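Local structure of phage-like element PBSX protein XepA (Bacillus subtilis, 6IA5) at residues S212-W217 with G269-K274; R229-K232 with T237-S240; T94-V99 with D110-S115. The protein has no established function, belongs to a lytic cassette of the PBSX prophage and does not seem to take part in host cell lysis. All coordinates share one frame; numbering follows the deposited sequence.

Contact 1: residues S212-W217 with G269-K274; sequences SEVKFW and GTLSVK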
ATOM      1  N   SER E 212      15.726  49.694 -21.797  1.00 38.04           N
ATOM      2  CA  SER E 212      16.020  48.275 -21.913  1.00 39.81           C
ATOM      3  C   SER E 212      15.040  47.641 -22.894  1.00 37.44           C
ATOM      4  O   SER E 212      13.920  48.130 -23.079  1.00 40.23           O
ATOM      5  CB  SER E 212      16.010  47.553 -20.590  1.00 43.46           C
ATOM      6  OG  SER E 212      14.761  47.726 -19.940  1.00 43.76           O
ATOM      7  N   GLU E 213      15.503  46.580 -23.554  1.00 39.42           N
ATOM      8  CA  GLU E 213      14.628  45.762 -24.372  1.00 40.70           C
ATOM      9  C   GLU E 213      14.855  44.290 -24.030  1.00 40.19           C
ATOM     10  O   GLU E 213      15.987  43.801 -24.070  1.00 43.05           O
ATOM     11  CB  GLU E 213      14.854  46.039 -25.856  1.00 45.51           C
ATOM     12  CG  GLU E 213      13.933  45.189 -26.730  1.00 47.29           C
ATOM     13  CD  GLU E 213      13.818  45.652 -28.174  1.00 58.22           C
ATOM     14  OE1 GLU E 213      14.876  46.008 -28.723  1.00 58.83           O
ATOM     15  OE2 GLU E 213      12.677  45.680 -28.740  1.00 55.11           O
ATOM     16  N   VAL E 214      13.751  43.601 -23.704  1.00 38.51           N
ATOM     17  CA  VAL E 214      13.778  42.170 -23.444  1.00 33.74           C
ATOM     18  C   VAL E 214      13.023  41.464 -24.562  1.00 36.74           C
ATOM     19  O   VAL E 214      11.905  41.846 -24.884  1.00 37.73           O
ATOM     20  CB  VAL E 214      13.177  41.830 -22.073  1.00 32.74           C
ATOM     21  CG1 VAL E 214      13.229  40.328 -21.788  1.00 32.18           C
ATOM     22  CG2 VAL E 214      13.847  42.630 -20.965  1.00 35.41           C
ATOM     23  N   LYS E 215      13.647  40.422 -25.127  1.00 38.28           N
ATOM     24  CA  LYS E 215      13.041  39.628 -26.178  1.00 35.76           C
ATOM     25  C   LYS E 215      12.763  38.241 -25.622  1.00 38.19           C
ATOM     26  O   LYS E 215      13.614  37.678 -24.935  1.00 34.95           O
ATOM     27  CB  LYS E 215      13.977  39.567 -27.386  1.00 42.94           C
ATOM     28  CG  LYS E 215      13.380  38.994 -28.663  1.00 50.78           C
ATOM     29  CD  LYS E 215      14.226  39.292 -29.891  1.00 58.85           C
ATOM     30  CE  LYS E 215      13.498  39.191 -31.223  1.00 58.73           C
ATOM     31  NZ  LYS E 215      12.426  38.167 -31.229  1.00 51.77           N
ATOM     32  N   PHE E 216      11.567  37.709 -25.923  1.00 37.45           N
ATOM     33  CA  PHE E 216      11.096  36.456 -25.347  1.00 35.84           C
ATOM     34  C   PHE E 216      11.390  35.303 -26.306  1.00 35.44           C
ATOM     35  O   PHE E 216      10.983  35.340 -27.468  1.00 33.96           O
ATOM     36  CB  PHE E 216       9.587  36.532 -25.086  1.00 33.32           C
ATOM     37  CG  PHE E 216       9.099  37.775 -24.374  1.00 37.16           C
ATOM     38  CD1 PHE E 216       9.877  38.409 -23.409  1.00 36.18           C
ATOM     39  CD2 PHE E 216       7.835  38.295 -24.643  1.00 35.54           C
ATOM     40  CE1 PHE E 216       9.403  39.531 -22.732  1.00 39.42           C
ATOM     41  CE2 PHE E 216       7.365  39.416 -23.969  1.00 36.65           C
ATOM     42  CZ  PHE E 216       8.152  40.027 -23.014  1.00 35.63           C
ATOM     43  N   TRP E 217      12.089  34.276 -25.807  1.00 36.35           N
ATOM     44  CA  TRP E 217      12.515  33.174 -26.655  1.00 40.23           C
ATOM     45  C   TRP E 217      12.166  31.848 -25.997  1.00 38.78           C
ATOM     46  O   TRP E 217      12.248  31.720 -24.781  1.00 40.31           O
ATOM     47  CB  TRP E 217      14.034  33.183 -26.853  1.00 41.75           C
ATOM     48  CG  TRP E 217      14.666  34.351 -27.542  1.00 39.60           C
ATOM     49  CD1 TRP E 217      15.444  35.308 -26.958  1.00 42.91           C
ATOM     50  CD2 TRP E 217      14.694  34.624 -28.955  1.00 41.69           C
ATOM     51  NE1 TRP E 217      15.938  36.167 -27.904  1.00 41.80           N
ATOM     52  CE2 TRP E 217      15.506  35.770 -29.140  1.00 43.05           C
ATOM     53  CE3 TRP E 217      14.126  34.019 -30.083  1.00 43.57           C
ATOM     54  CZ2 TRP E 217      15.745  36.327 -30.400  1.00 43.06           C
ATOM     55  CZ3 TRP E 217      14.360  34.566 -31.330  1.00 49.25           C
ATOM     56  CH2 TRP E 217      15.155  35.709 -31.483  1.00 51.81           C
ATOM     57  N   GLY E 269      21.434  52.015 -15.954  1.00 49.42           N
ATOM     58  CA  GLY E 269      20.991  51.263 -14.791  1.00 52.10           C
ATOM     59  C   GLY E 269      21.033  49.760 -15.052  1.00 55.25           C
ATOM     60  O   GLY E 269      21.633  49.310 -16.023  1.00 52.17           O
ATOM     61  N   THR E 270      20.393  48.995 -14.168  1.00 51.94           N
ATOM     62  CA  THR E 270      20.424  47.547 -14.279  1.00 52.92           C
ATOM     63  C   THR E 270      18.990  47.006 -14.379  1.00 48.35           C
ATOM     64  O   THR E 270      18.008  47.727 -14.144  1.00 38.25           O
ATOM     65  CB  THR E 270      21.212  46.933 -13.118  1.00 52.96           C
ATOM     66  OG1 THR E 270      20.496  47.336 -11.955  1.00 51.04           O
ATOM     67  CG2 THR E 270      22.651  47.403 -13.039  1.00 55.92           C
ATOM     68  N   LEU E 271      18.886  45.721 -14.724  1.00 44.07           N
ATOM     69  CA  LEU E 271      17.592  45.082 -14.925  1.00 43.83           C
ATOM     70  C   LEU E 271      17.647  43.653 -14.401  1.00 39.57           C
ATOM     71  O   LEU E 271      18.603  42.936 -14.668  1.00 43.99           O
ATOM     72  CB  LEU E 271      17.225  45.130 -16.414  1.00 37.55           C
ATOM     73  CG  LEU E 271      15.752  44.865 -16.745  1.00 40.54           C
ATOM     74  CD1 LEU E 271      14.889  46.063 -16.359  1.00 39.30           C
ATOM     75  CD2 LEU E 271      15.566  44.563 -18.224  1.00 40.73           C
ATOM     76  N   SER E 272      16.631  43.281 -13.628  1.00 34.73           N
ATOM     77  CA  SER E 272      16.425  41.899 -13.231  1.00 41.33           C
ATOM     78  C   SER E 272      15.246  41.326 -14.018  1.00 39.18           C
ATOM     79  O   SER E 272      14.281  42.030 -14.307  1.00 40.99           O
ATOM     80  CB  SER E 272      16.176  41.799 -11.748  1.00 43.62           C
ATOM     81  OG  SER E 272      17.325  42.208 -11.011  1.00 43.41           O
ATOM     82  N   VAL E 273      15.347  40.042 -14.363  1.00 43.02           N
ATOM     83  CA  VAL E 273      14.291  39.307 -15.039  1.00 37.91           C
ATOM     84  C   VAL E 273      14.170  37.952 -14.356  1.00 38.61           C
ATOM     85  O   VAL E 273      15.081  37.130 -14.429  1.00 41.80           O
ATOM     86  CB  VAL E 273      14.559  39.154 -16.550  1.00 39.46           C
ATOM     87  CG1 VAL E 273      13.375  38.458 -17.220  1.00 36.25           C
ATOM     88  CG2 VAL E 273      14.838  40.495 -17.234  1.00 39.19           C
ATOM     89  N   LYS E 274      13.047  37.751 -13.669  1.00 35.82           N
ATOM     90  CA  LYS E 274      12.865  36.550 -12.872  1.00 38.74           C
ATOM     91  C   LYS E 274      11.429  36.087 -13.034  1.00 39.44           C
ATOM     92  O   LYS E 274      10.540  36.914 -13.238  1.00 37.53           O
ATOM     93  CB  LYS E 274      13.116  36.849 -11.390  1.00 38.45           C
ATOM     94  CG  LYS E 274      14.517  37.358 -11.101  1.00 45.09           C
ATOM     95  CD  LYS E 274      14.853  37.379  -9.635  1.00 49.54           C
ATOM     96  CE  LYS E 274      16.223  37.982  -9.390  1.00 50.28           C
ATOM     97  NZ  LYS E 274      16.444  38.131  -7.932  1.00 50.75           N
TER

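Contact 2: residues R229-K232 with T237-S240; sequences RGVK and TTAS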
ATOM      1  N   ARG E 229       5.306  34.563 -27.511  1.00 37.53           N
ATOM      2  CA  ARG E 229       4.477  35.704 -27.158  0.50 35.49           C
ATOM      3  C   ARG E 229       4.030  35.546 -25.709  1.00 35.85           C
ATOM      4  O   ARG E 229       3.685  34.444 -25.273  1.00 41.27           O
ATOM      5  CB  ARG E 229       3.279  35.818 -28.111  0.50 34.21           C
ATOM      6  CG  ARG E 229       2.318  34.634 -28.052  0.50 32.58           C
ATOM      7  CD  ARG E 229       1.212  34.681 -29.082  0.50 34.33           C
ATOM      8  NE  ARG E 229       0.177  33.751 -28.691  0.50 28.98           N
ATOM      9  CZ  ARG E 229       0.198  32.466 -28.998  0.50 30.39           C
ATOM     10  NH1 ARG E 229       1.295  31.939 -29.511  0.50 27.99           N
ATOM     11  NH2 ARG E 229      -0.870  31.721 -28.795  0.50 29.86           N
ATOM     12  N   GLY E 230       4.053  36.656 -24.968  1.00 33.08           N
ATOM     13  CA  GLY E 230       3.546  36.675 -23.608  1.00 33.07           C
ATOM     14  C   GLY E 230       2.369  37.648 -23.512  1.00 33.11           C
ATOM     15  O   GLY E 230       2.158  38.452 -24.426  1.00 27.81           O
ATOM     16  N   VAL E 231       1.629  37.564 -22.402  1.00 31.04           N
ATOM     17  CA  VAL E 231       0.506  38.447 -22.155  1.00 29.93           C
ATOM     18  C   VAL E 231       0.789  39.250 -20.887  1.00 30.26           C
ATOM     19  O   VAL E 231       0.964  38.670 -19.811  1.00 29.22           O
ATOM     20  CB  VAL E 231      -0.803  37.634 -22.038  1.00 30.49           C
ATOM     21  CG1 VAL E 231      -1.994  38.546 -21.734  1.00 30.70           C
ATOM     22  CG2 VAL E 231      -1.093  36.872 -23.331  1.00 27.01           C
ATOM     23  N   LYS E 232       0.828  40.581 -21.014  1.00 30.64           N
ATOM     24  CA  LYS E 232       1.145  41.461 -19.895  1.00 31.65           C
ATOM     25  C   LYS E 232      -0.033  41.507 -18.920  1.00 31.65           C
ATOM     26  O   LYS E 232      -1.179  41.591 -19.350  1.00 32.93           O
ATOM     27  CB  LYS E 232       1.501  42.858 -20.425  1.00 33.02           C
ATOM     28  CG  LYS E 232       1.998  43.832 -19.372  1.00 35.32           C
ATOM     29  CD  LYS E 232       3.002  44.804 -19.884  1.00 41.01           C
ATOM     30  CE  LYS E 232       2.459  45.895 -20.761  1.00 42.31           C
ATOM     31  NZ  LYS E 232       1.643  46.821 -19.950  1.00 55.40           N
ATOM     32  N   THR E 237      -1.772  43.156 -23.090  1.00 32.53           N
ATOM     33  CA  THR E 237      -0.961  43.277 -24.293  1.00 37.81           C
ATOM     34  C   THR E 237      -0.318  41.919 -24.573  1.00 38.39           C
ATOM     35  O   THR E 237       0.220  41.304 -23.652  1.00 35.03           O
ATOM     36  CB  THR E 237       0.211  44.255 -24.073  1.00 35.60           C
ATOM     37  OG1 THR E 237      -0.358  45.507 -23.719  1.00 36.78           O
ATOM     38  CG2 THR E 237       1.118  44.438 -25.271  1.00 35.61           C
ATOM     39  N   THR E 238      -0.337  41.496 -25.845  1.00 32.66           N
ATOM     40  CA  THR E 238       0.369  40.307 -26.289  1.00 32.73           C
ATOM     41  C   THR E 238       1.555  40.754 -27.137  1.00 35.39           C
ATOM     42  O   THR E 238       1.379  41.523 -28.078  1.00 34.78           O
ATOM     43  CB  THR E 238      -0.555  39.404 -27.116  1.00 33.86           C
ATOM     44  OG1 THR E 238      -1.663  39.145 -26.266  1.00 37.75           O
ATOM     45  CG2 THR E 238       0.074  38.084 -27.506  1.00 34.95           C
ATOM     46  N   ALA E 239       2.765  40.299 -26.798  1.00 33.56           N
ATOM     47  CA  ALA E 239       3.944  40.713 -27.545  1.00 35.02           C
ATOM     48  C   ALA E 239       5.035  39.659 -27.384  1.00 34.61           C
ATOM     49  O   ALA E 239       4.954  38.826 -26.477  1.00 32.56           O
ATOM     50  CB  ALA E 239       4.421  42.080 -27.091  1.00 34.37           C
ATOM     51  N   SER E 240       6.048  39.733 -28.266  1.00 32.20           N
ATOM     52  CA  SER E 240       7.188  38.827 -28.179  1.00 35.44           C
ATOM     53  C   SER E 240       8.423  39.566 -27.662  1.00 37.28           C
ATOM     54  O   SER E 240       9.521  39.009 -27.646  1.00 37.75           O
ATOM     55  CB  SER E 240       7.447  38.159 -29.505  1.00 40.46           C
ATOM     56  OG  SER E 240       7.636  39.165 -30.502  1.00 37.67           O
TER

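Contact 3: residues T94-V99 with D110-S115; sequences TTTAAV and DWVYLS. With ACT (acetate ion), chain B.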
ATOM      1  N   THR E  94      10.396   7.842  34.502  1.00 41.85           N
ATOM      2  CA  THR E  94       9.490   8.632  33.677  1.00 39.75           C
ATOM      3  C   THR E  94       8.295   7.761  33.274  1.00 39.10           C
ATOM      4  O   THR E  94       8.436   6.551  33.148  1.00 36.46           O
ATOM      5  CB  THR E  94      10.225   9.239  32.476  1.00 40.55           C
ATOM      6  OG1 THR E  94      10.806   8.143  31.771  1.00 40.61           O
ATOM      7  CG2 THR E  94      11.315  10.209  32.887  1.00 38.61           C
ATOM      8  N   THR E  95       7.128   8.387  33.100  1.00 36.62           N
ATOM      9  CA  THR E  95       5.905   7.685  32.754  1.00 34.17           C
ATOM     10  C   THR E  95       5.813   7.551  31.243  1.00 37.53           C
ATOM     11  O   THR E  95       5.815   8.571  30.545  1.00 39.69           O
ATOM     12  CB  THR E  95       4.665   8.450  33.243  1.00 33.06           C
ATOM     13  OG1 THR E  95       4.860   8.626  34.647  1.00 35.91           O
ATOM     14  CG2 THR E  95       3.392   7.666  33.002  1.00 31.17           C
ATOM     15  N   THR E  96       5.681   6.318  30.742  1.00 35.68           N
ATOM     16  CA  THR E  96       5.575   6.133  29.299  1.00 35.32           C
ATOM     17  C   THR E  96       4.104   6.027  28.909  1.00 37.86           C
ATOM     18  O   THR E  96       3.723   6.442  27.819  1.00 38.09           O
ATOM     19  CB  THR E  96       6.300   4.869  28.832  1.00 34.91           C
ATOM     20  OG1 THR E  96       7.632   4.938  29.336  1.00 38.20           O
ATOM     21  CG2 THR E  96       6.284   4.684  27.327  1.00 35.04           C
ATOM     22  N   ALA E  97       3.287   5.443  29.797  1.00 32.29           N
ATOM     23  CA  ALA E  97       1.869   5.304  29.501  1.00 35.44           C
ATOM     24  C   ALA E  97       1.087   5.366  30.799  1.00 33.12           C
ATOM     25  O   ALA E  97       1.615   4.996  31.843  1.00 36.71           O
ATOM     26  CB  ALA E  97       1.580   4.010  28.756  1.00 31.86           C
ATOM     27  N   ALA E  98      -0.174   5.790  30.684  1.00 34.84           N
ATOM     28  CA  ALA E  98      -1.047   5.888  31.848  1.00 39.50           C
ATOM     29  C   ALA E  98      -2.472   5.617  31.387  1.00 40.53           C
ATOM     30  O   ALA E  98      -2.905   6.160  30.365  1.00 42.69           O
ATOM     31  CB  ALA E  98      -0.926   7.279  32.445  1.00 37.87           C
ATOM     32  N   VAL E  99      -3.183   4.748  32.119  1.00 40.30           N
ATOM     33  CA  VAL E  99      -4.551   4.430  31.766  0.50 36.68           C
ATOM     34  C   VAL E  99      -5.409   4.513  33.025  1.00 36.80           C
ATOM     35  O   VAL E  99      -5.026   3.997  34.074  1.00 33.72           O
ATOM     36  CB  VAL E  99      -4.670   3.050  31.083  0.50 39.11           C
ATOM     37  CG1 VAL E  99      -4.025   3.034  29.706  0.50 39.82           C
ATOM     38  CG2 VAL E  99      -4.158   1.902  31.953  0.50 33.54           C
ATOM     39  N   ASP E 110      -1.930  -0.531  25.994  1.00 29.66           N
ATOM     40  CA  ASP E 110      -1.377  -1.023  24.745  1.00 32.78           C
ATOM     41  C   ASP E 110      -0.068  -1.760  25.020  1.00 31.30           C
ATOM     42  O   ASP E 110       0.474  -1.667  26.119  1.00 31.46           O
ATOM     43  CB  ASP E 110      -1.069   0.156  23.824  1.00 35.63           C
ATOM     44  CG  ASP E 110      -2.318   0.823  23.278  1.00 37.85           C
ATOM     45  OD1 ASP E 110      -3.404   0.232  23.392  1.00 42.77           O
ATOM     46  OD2 ASP E 110      -2.188   1.916  22.719  1.00 44.77           O
ATOM     47  N   TRP E 111       0.456  -2.463  24.003  1.00 27.84           N
ATOM     48  CA  TRP E 111       1.851  -2.856  24.038  1.00 27.37           C
ATOM     49  C   TRP E 111       2.692  -1.586  24.051  1.00 30.35           C
ATOM     50  O   TRP E 111       2.514  -0.729  23.180  1.00 29.99           O
ATOM     51  CB  TRP E 111       2.211  -3.741  22.822  1.00 26.78           C
ATOM     52  CG  TRP E 111       1.725  -5.144  22.988  1.00 26.76           C
ATOM     53  CD1 TRP E 111       0.636  -5.723  22.392  1.00 24.87           C
ATOM     54  CD2 TRP E 111       2.295  -6.131  23.874  1.00 25.64           C
ATOM     55  NE1 TRP E 111       0.502  -7.024  22.836  1.00 28.24           N
ATOM     56  CE2 TRP E 111       1.513  -7.303  23.738  1.00 27.14           C
ATOM     57  CE3 TRP E 111       3.367  -6.129  24.788  1.00 26.30           C
ATOM     58  CZ2 TRP E 111       1.789  -8.462  24.471  1.00 28.40           C
ATOM     59  CZ3 TRP E 111       3.649  -7.287  25.497  1.00 28.80           C
ATOM     60  CH2 TRP E 111       2.869  -8.440  25.342  1.00 27.89           C
ATOM     61  N   VAL E 112       3.582  -1.479  25.041  1.00 27.17           N
ATOM     62  CA  VAL E 112       4.506  -0.368  25.127  1.00 29.85           C
ATOM     63  C   VAL E 112       5.896  -0.891  24.783  1.00 28.03           C
ATOM     64  O   VAL E 112       6.376  -1.823  25.429  1.00 30.66           O
ATOM     65  CB  VAL E 112       4.471   0.243  26.541  1.00 29.08           C
ATOM     66  CG1 VAL E 112       5.629   1.216  26.781  1.00 33.32           C
ATOM     67  CG2 VAL E 112       3.123   0.889  26.830  1.00 29.65           C
ATOM     68  N   TYR E 113       6.509  -0.307  23.745  1.00 29.02           N
ATOM     69  CA  TYR E 113       7.839  -0.698  23.300  1.00 32.07           C
ATOM     70  C   TYR E 113       8.838   0.106  24.123  1.00 34.27           C
ATOM     71  O   TYR E 113       8.743   1.332  24.168  1.00 30.77           O
ATOM     72  CB  TYR E 113       7.985  -0.520  21.784  1.00 30.17           C
ATOM     73  CG  TYR E 113       7.222  -1.573  21.017  1.00 30.68           C
ATOM     74  CD1 TYR E 113       5.836  -1.506  20.905  1.00 27.92           C
ATOM     75  CD2 TYR E 113       7.869  -2.683  20.484  1.00 28.27           C
ATOM     76  CE1 TYR E 113       5.109  -2.488  20.232  1.00 26.83           C
ATOM     77  CE2 TYR E 113       7.158  -3.673  19.810  1.00 27.31           C
ATOM     78  CZ  TYR E 113       5.782  -3.566  19.679  1.00 27.89           C
ATOM     79  OH  TYR E 113       5.085  -4.542  19.036  1.00 31.34           O
ATOM     80  N   LEU E 114       9.770  -0.600  24.779  1.00 32.60           N
ATOM     81  CA  LEU E 114      10.591  -0.002  25.815  1.00 35.05           C
ATOM     82  C   LEU E 114      11.870   0.565  25.204  1.00 36.24           C
ATOM     83  O   LEU E 114      12.348   0.063  24.177  1.00 37.04           O
ATOM     84  CB  LEU E 114      10.910  -1.100  26.831  1.00 32.74           C
ATOM     85  CG  LEU E 114       9.687  -1.651  27.568  1.00 36.26           C
ATOM     86  CD1 LEU E 114      10.084  -2.877  28.373  1.00 35.83           C
ATOM     87  CD2 LEU E 114       9.053  -0.571  28.465  1.00 35.14           C
ATOM     88  N   SER E 115      12.449   1.572  25.872  1.00 34.75           N
ATOM     89  CA  SER E 115      13.727   2.104  25.407  1.00 40.99           C
ATOM     90  C   SER E 115      14.776   2.212  26.512  1.00 42.13           C
ATOM     91  O   SER E 115      15.947   1.988  26.237  1.00 45.52           O
ATOM     92  CB  SER E 115      13.583   3.384  24.635  1.00 41.13           C
ATOM     93  OG  SER E 115      12.560   4.162  25.200  1.00 42.78           O
TER
HETATM   94  C   ACT B 303      -2.174  -3.331  21.450  1.00 40.00           C
HETATM   95  O   ACT B 303      -2.249  -4.144  20.507  1.00 58.64           O
HETATM   96  OXT ACT B 303      -1.289  -2.444  21.473  1.00 38.09           O
HETATM   97  CH3 ACT B 303      -3.206  -3.497  22.506  1.00 49.46           C

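Contact 1: residues S212-W217 with G269-K274
Ser212 OG has two methyl groups of Leu271 against it: CD2 at 3.7 Å from OG and CD1 at 4.0 Å from the same oxygen. This is van der Waals contact, and it sets one end of a face-to-face packing between two layers of the beta-sandwich-like, curled sheet that makes up the C-terminal part of the chain. Strands 212-217 and 271-274 run nearly parallel, at 21°, with their axes 9.9 Å apart. That gap is too wide for backbone pairing and about right for side chains meeting in the interior.

Ser212 puts its hydroxyl between its own backbone N and carbonyl carbon (chi1 57°), and the CB beside it also lies against Leu271 CD2, at 3.8 Å. Leu271 CG stands opposite its backbone N across the CA-CB bond (chi1 -164°), which carries the two branch tips in toward the other strand. CD2 is the shared methyl: besides the serine it meets Val214 CG2 at 3.8 Å. The valine and leucine side chains cross at a slant and touch through one methyl each. A step further along, Val214 CG2 comes within 4.4 Å of Val273 CG2, a looser touch.

Leu271 also packs on Val205 of strand 200-207; Val273 touches Val203 of the same strand, Met261 of strand 258-267 and Phe180 in a loop. Alternation along strand 212-217 sends Glu213 away from this interior, and there the ring of Trp217 carries Lys215 on one face, with CG of the lysine 3.6 Å above the ring plane and displaced toward its rim.

Contact 2: residues R229-K232 with T237-S240
Gly230 and Ala239 form the antiparallel hydrogen-bonded pair of a beta hairpin whose arms are 225-232 and 238-239. Gly230 N gives its hydrogen to Ala239 O at 2.8 Å, and Ala239 N returns one to Gly230 O at 3.1 Å. Toward the turn, Lys232 N reaches Thr237 O at 2.8 Å, nearly straight at 166°. Val231 and Thr238 are the non-hydrogen-bonded pair between.

Weaker CA-H...O contacts back up these bonds, so each of the three carbonyl oxygens takes two donors. Arg229 CA adds to Ala239 O, Thr238 CA to Gly230 O, and Val231 CA to Thr237 O, each at 3.2 Å.

Salt bridges belong to the turn: Lys232 NZ bonds both Asp234 and Asp235. Its chain bends from CB onward, bringing CE beside Thr237, whose OG1 is hydrogen-bonded to Asp235.

Side-chain packing occupies the face shared by Val231 and Thr238, where Val231 CG2 meets Thr238 OG1 at 3.8 Å. Arg229, in one of its two conformers, runs alongside Thr238. Chi1 of -56° sets Thr238 OG1 beside the backbone N and leaves CG2 anti to that N; this methyl lies 3.9 Å from Arg229 CD and at the guanidinium edge, near its plane.

Contact 3: residues T94-V99 with D110-S115
Val112 presents its two methyls to two successive residues, CG1 to Thr96 and CG2 to Ala97. The closer touch is Thr96 CG2 to Val112 CG1, 3.6 Å, where the two branched side chains cross obliquely and meet methyl to methyl. Beside it, Ala97 CB lies 4.0 Å from Val112 CG2. The valine rotamer explains the split: with CG1 anti to the backbone N (chi1 168°) and CG2 on the N side, both branches turn to the strand across the gap. Thr96 is set to match. Its chi1 of -53° places CG2 toward Val112 and leaves OG1 beside the backbone N, where it is hydrogen-bonded to Glu86.

Two neighbouring residues can both point at one valine because Thr96 and Ala97 form a classic beta bulge facing Ile84. The chain turns a corner here, on strand 94-101, an outermost strand of one four-stranded antiparallel sheet. Val112 comes from strand 107-113, an outermost strand of the other such sheet, so the contact joins the edge strands of the two sheets, which face each other as in a beta sandwich. Val112 also packs on Ile84 of strand 80-87.

The Tyr113 side chain starts out away from residues 94-99; its OH is hydrogen-bonded to Asp145 of the second subunit. Before Val112, the backbone holds an acetate, probably from the crystallisation liquor: Trp111 N gives a hydrogen bond to acetate OXT at 3.1 Å, with 158° at the hydrogen. Asp110 CB lies 3.5 Å from the same OXT. Asn149 ND2 of the fifth subunit also bonds the acetate, and Lys151 of that subunit makes a salt bridge with Asp110 OD2. The other acetate oxygen, O, sits at the edge of the indole, near the ring plane and 3.8 Å from Trp111 CD1.

Contacts 1 and 2 share the C-terminal sheet, their centres about 14 Å apart, whereas contact 3 lies on the other side of the chain's centre, with about 48 Å between its nearest atoms and those of contact 1. Contact 1 is buried and joins layers through side chains alone. Contact 2 is a surface hairpin held chiefly by backbone bonds, with charges gathered at its turn. Contact 3, partly buried, also relies on apolar side chains, but between edge strands of two separate sheets, next to residues that meet other subunits. Contacts 1 and 2 touch directly: Phe216 N lies 3.0 Å from Ser240 O, a probable hydrogen bond from strand 211-219 to the residue just past strand 238-239.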